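Local coordinates for uncharacterized protein (Pyrococcus furiosus, PDB 4XM2) that is a zinc-bound member of the GlcNAc-PI de-N-acetylase family and probably removes an acetyl group from an N-acetylated amino sugar, at residues E38-D43 with H148-R153. Sequence-based numbering, arbitrary orientation.
Sequences EPHPDD and HPDHRR. With ZN (zinc ion), chain J.
H40 and H151 meet rim to rim across a zinc ion that both of them bind: ND1 of H40 lies 2.2 Å from the metal and NE2 of H151 2.3 Å. D43 adds its OD2 from the first turn of helix 43-57, and two waters complete five ligands. That same OD2 also accepts the backbone N-H of H40, which ties these two ligands together, while OD1 of D43 is hydrogen-bonded to Y191 and to one of the zinc waters. The H151 ring is backed by P39, whose CG makes a CH-pi contact 3.7 Å from the ring centroid, almost on its normal. Two histidines and an aspartate, drawn from the turn after strand 33-38 and the starts of helices 43-57 and 149-164, make up the zinc site expected of this deacetylase family. The far nitrogen of H40, NE2, donates to the anti lone pair of D150 OD2 at 3.0 Å, tilted from the ring plane, and T112 N gives this oxygen a further bond; with zinc on ND1, the imidazole is held at both nitrogens and its rotation is fixed. CG of H148, anti to its own backbone N (chi1 -152°), turns the H148 ring so that H40 meets its face edge-on, planes at 60°. NE2 of H148 gives D150 OD2 a weak bond (3.1 Å). With an alanine at H148, the H40 edge would probably lose this aromatic face, and D150 OD2 its weak second histidine donor.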
ATOM      1  N   GLU D  38      23.664   0.489  -6.377  1.00 32.72           N
ATOM      2  CA  GLU D  38      23.888  -0.427  -5.273  1.00 33.72           C
ATOM      3  C   GLU D  38      22.740  -0.414  -4.277  1.00 33.79           C
ATOM      4  O   GLU D  38      22.132   0.643  -4.055  1.00 35.92           O
ATOM      5  CB  GLU D  38      25.232  -0.190  -4.541  1.00 33.35           C
ATOM      6  CG  GLU D  38      25.450   1.216  -4.052  1.00 34.24           C
ATOM      7  CD  GLU D  38      26.735   1.376  -3.257  1.00 37.61           C
ATOM      8  OE1 GLU D  38      27.571   0.450  -3.265  1.00 40.40           O
ATOM      9  OE2 GLU D  38      26.907   2.431  -2.606  1.00 37.14           O
ATOM     10  N   PRO D  39      22.417  -1.575  -3.681  1.00 33.93           N
ATOM     11  CA  PRO D  39      21.325  -1.628  -2.642  1.00 33.93           C
ATOM     12  C   PRO D  39      21.707  -0.964  -1.327  1.00 34.67           C
ATOM     13  O   PRO D  39      20.861  -0.329  -0.691  1.00 34.03           O
ATOM     14  CB  PRO D  39      21.113  -3.114  -2.419  1.00 33.71           C
ATOM     15  CG  PRO D  39      21.761  -3.800  -3.674  1.00 33.72           C
ATOM     16  CD  PRO D  39      22.847  -2.916  -4.133  1.00 33.00           C
ATOM     17  N   HIS D  40      22.971  -1.121  -0.916  1.00 35.39           N
ATOM     18  CA  HIS D  40      23.477  -0.544   0.341  1.00 36.00           C
ATOM     19  C   HIS D  40      24.827   0.098   0.075  1.00 36.01           C
ATOM     20  O   HIS D  40      25.429  -0.188  -0.941  1.00 35.49           O
ATOM     21  CB  HIS D  40      23.674  -1.631   1.413  1.00 35.90           C
ATOM     22  CG  HIS D  40      22.438  -2.407   1.704  1.00 38.90           C
ATOM     23  ND1 HIS D  40      22.258  -3.699   1.264  1.00 37.97           N
ATOM     24  CD2 HIS D  40      21.272  -2.041   2.305  1.00 39.13           C
ATOM     25  CE1 HIS D  40      21.049  -4.114   1.626  1.00 39.90           C
ATOM     26  NE2 HIS D  40      20.429  -3.121   2.244  1.00 38.28           N
ATOM     27  N   PRO D  41      25.302   0.942   1.004  1.00 35.59           N
ATOM     28  CA  PRO D  41      26.703   1.370   1.045  1.00 36.80           C
ATOM     29  C   PRO D  41      27.627   0.183   1.215  1.00 36.97           C
ATOM     30  O   PRO D  41      27.588  -0.482   2.274  1.00 37.44           O
ATOM     31  CB  PRO D  41      26.794   2.233   2.317  1.00 37.39           C
ATOM     32  CG  PRO D  41      25.338   2.643   2.610  1.00 35.81           C
ATOM     33  CD  PRO D  41      24.514   1.489   2.118  1.00 35.35           C
ATOM     34  N   ASP D  42      28.451  -0.058   0.193  1.00 36.98           N
ATOM     35  CA  ASP D  42      29.410  -1.163   0.147  1.00 37.78           C
ATOM     36  C   ASP D  42      29.156  -2.185  -0.942  1.00 38.39           C
ATOM     37  O   ASP D  42      30.048  -2.976  -1.236  1.00 38.91           O
ATOM     38  CB  ASP D  42      29.682  -1.826   1.529  1.00 38.20           C
ATOM     39  CG  ASP D  42      28.623  -2.928   1.934  1.00 41.12           C
ATOM     40  OD1 ASP D  42      27.814  -3.372   1.093  1.00 41.11           O
ATOM     41  OD2 ASP D  42      28.636  -3.351   3.130  1.00 40.97           O
ATOM     42  N   ASP D  43      27.996  -2.165  -1.603  1.00 38.12           N
ATOM     43  CA  ASP D  43      27.783  -3.228  -2.610  1.00 39.46           C
ATOM     44  C   ASP D  43      28.538  -3.061  -3.903  1.00 39.39           C
ATOM     45  O   ASP D  43      29.096  -4.037  -4.398  1.00 38.61           O
ATOM     46  CB  ASP D  43      26.315  -3.545  -2.881  1.00 39.29           C
ATOM     47  CG  ASP D  43      25.669  -4.159  -1.699  1.00 41.50           C
ATOM     48  OD1 ASP D  43      26.028  -5.304  -1.368  1.00 41.34           O
ATOM     49  OD2 ASP D  43      24.829  -3.467  -1.083  1.00 46.66           O
ATOM     50  N   HIS D 148      18.011 -11.018   0.563  1.00 30.11           N
ATOM     51  CA  HIS D 148      17.717  -9.633   0.914  1.00 28.81           C
ATOM     52  C   HIS D 148      16.732  -8.973  -0.044  1.00 27.81           C
ATOM     53  O   HIS D 148      17.099  -8.681  -1.182  1.00 28.33           O
ATOM     54  CB  HIS D 148      18.977  -8.766   1.012  1.00 27.62           C
ATOM     55  CG  HIS D 148      18.823  -7.618   1.955  1.00 27.76           C
ATOM     56  ND1 HIS D 148      19.666  -7.422   3.035  1.00 29.62           N
ATOM     57  CD2 HIS D 148      17.869  -6.657   2.046  1.00 27.88           C
ATOM     58  CE1 HIS D 148      19.264  -6.362   3.722  1.00 29.84           C
ATOM     59  NE2 HIS D 148      18.163  -5.889   3.154  1.00 29.60           N
ATOM     60  N   PRO D 149      15.518  -8.610   0.441  1.00 27.87           N
ATOM     61  CA  PRO D 149      14.552  -7.970  -0.475  1.00 27.89           C
ATOM     62  C   PRO D 149      15.093  -6.729  -1.154  1.00 28.21           C
ATOM     63  O   PRO D 149      14.791  -6.538  -2.326  1.00 28.16           O
ATOM     64  CB  PRO D 149      13.355  -7.601   0.428  1.00 27.12           C
ATOM     65  CG  PRO D 149      13.902  -7.596   1.777  1.00 27.68           C
ATOM     66  CD  PRO D 149      14.959  -8.691   1.798  1.00 27.31           C
ATOM     67  N   ASP D 150      15.852  -5.899  -0.422  1.00 27.37           N
ATOM     68  CA  ASP D 150      16.493  -4.692  -0.965  1.00 27.81           C
ATOM     69  C   ASP D 150      17.370  -5.024  -2.181  1.00 28.39           C
ATOM     70  O   ASP D 150      17.493  -4.201  -3.092  1.00 29.16           O
ATOM     71  CB  ASP D 150      17.445  -4.024   0.069  1.00 28.15           C
ATOM     72  CG  ASP D 150      16.720  -3.327   1.255  1.00 29.16           C
ATOM     73  OD1 ASP D 150      15.510  -3.089   1.198  1.00 31.06           O
ATOM     74  OD2 ASP D 150      17.399  -2.988   2.282  1.00 32.07           O
ATOM     75  N   HIS D 151      17.970  -6.222  -2.202  1.00 27.48           N
ATOM     76  CA  HIS D 151      18.841  -6.644  -3.307  1.00 28.07           C
ATOM     77  C   HIS D 151      18.018  -7.061  -4.476  1.00 27.45           C
ATOM     78  O   HIS D 151      18.173  -6.573  -5.590  1.00 29.54           O
ATOM     79  CB  HIS D 151      19.768  -7.818  -2.887  1.00 26.07           C
ATOM     80  CG  HIS D 151      21.039  -7.360  -2.267  1.00 30.54           C
ATOM     81  ND1 HIS D 151      22.280  -7.649  -2.821  1.00 29.03           N
ATOM     82  CD2 HIS D 151      21.274  -6.558  -1.190  1.00 27.76           C
ATOM     83  CE1 HIS D 151      23.211  -7.062  -2.092  1.00 31.79           C
ATOM     84  NE2 HIS D 151      22.639  -6.413  -1.094  1.00 26.63           N
ATOM     85  N   ARG D 152      17.116  -7.980  -4.234  1.00 28.45           N
ATOM     86  CA  ARG D 152      16.202  -8.369  -5.294  1.00 27.69           C
ATOM     87  C   ARG D 152      15.600  -7.057  -5.850  1.00 25.72           C
ATOM     88  O   ARG D 152      15.585  -6.842  -7.027  1.00 25.18           O
ATOM     89  CB  ARG D 152      15.097  -9.298  -4.743  1.00 27.21           C
ATOM     90  CG  ARG D 152      15.617 -10.535  -4.057  1.00 31.03           C
ATOM     91  CD  ARG D 152      14.447 -11.595  -3.892  1.00 29.25           C
ATOM     92  NE  ARG D 152      13.515 -11.149  -2.868  1.00 28.62           N
ATOM     93  CZ  ARG D 152      13.528 -11.513  -1.594  1.00 25.40           C
ATOM     94  NH1 ARG D 152      14.424 -12.373  -1.134  1.00 25.15           N
ATOM     95  NH2 ARG D 152      12.599 -11.042  -0.785  1.00 21.25           N
ATOM     96  N   ARG D 153      15.152  -6.156  -5.001  1.00 25.16           N
ATOM     97  CA  ARG D 153      14.342  -5.073  -5.528  1.00 26.03           C
ATOM     98  C   ARG D 153      15.194  -4.100  -6.325  1.00 26.48           C
ATOM     99  O   ARG D 153      14.756  -3.594  -7.335  1.00 25.52           O
ATOM    100  CB  ARG D 153      13.540  -4.409  -4.428  1.00 25.54           C
ATOM    101  CG  ARG D 153      12.357  -5.295  -3.990  1.00 26.43           C
ATOM    102  CD  ARG D 153      11.871  -4.898  -2.614  1.00 25.37           C
ATOM    103  NE  ARG D 153      10.560  -5.467  -2.431  1.00 24.02           N
ATOM    104  CZ  ARG D 153       9.655  -5.044  -1.533  1.00 29.76           C
ATOM    105  NH1 ARG D 153       9.871  -3.969  -0.726  1.00 22.30           N
ATOM    106  NH2 ARG D 153       8.494  -5.686  -1.476  1.00 25.78           N
TER
HETATM  107 ZN    ZN J 301      23.737  -5.021   0.358  1.00 47.19          ZN
HETATM  108  O   HOH W   1      25.686  -4.850   1.667  1.00 39.72           O
HETATM  109  O   HOH W   2      23.866  -6.192   2.111  1.00 49.82           O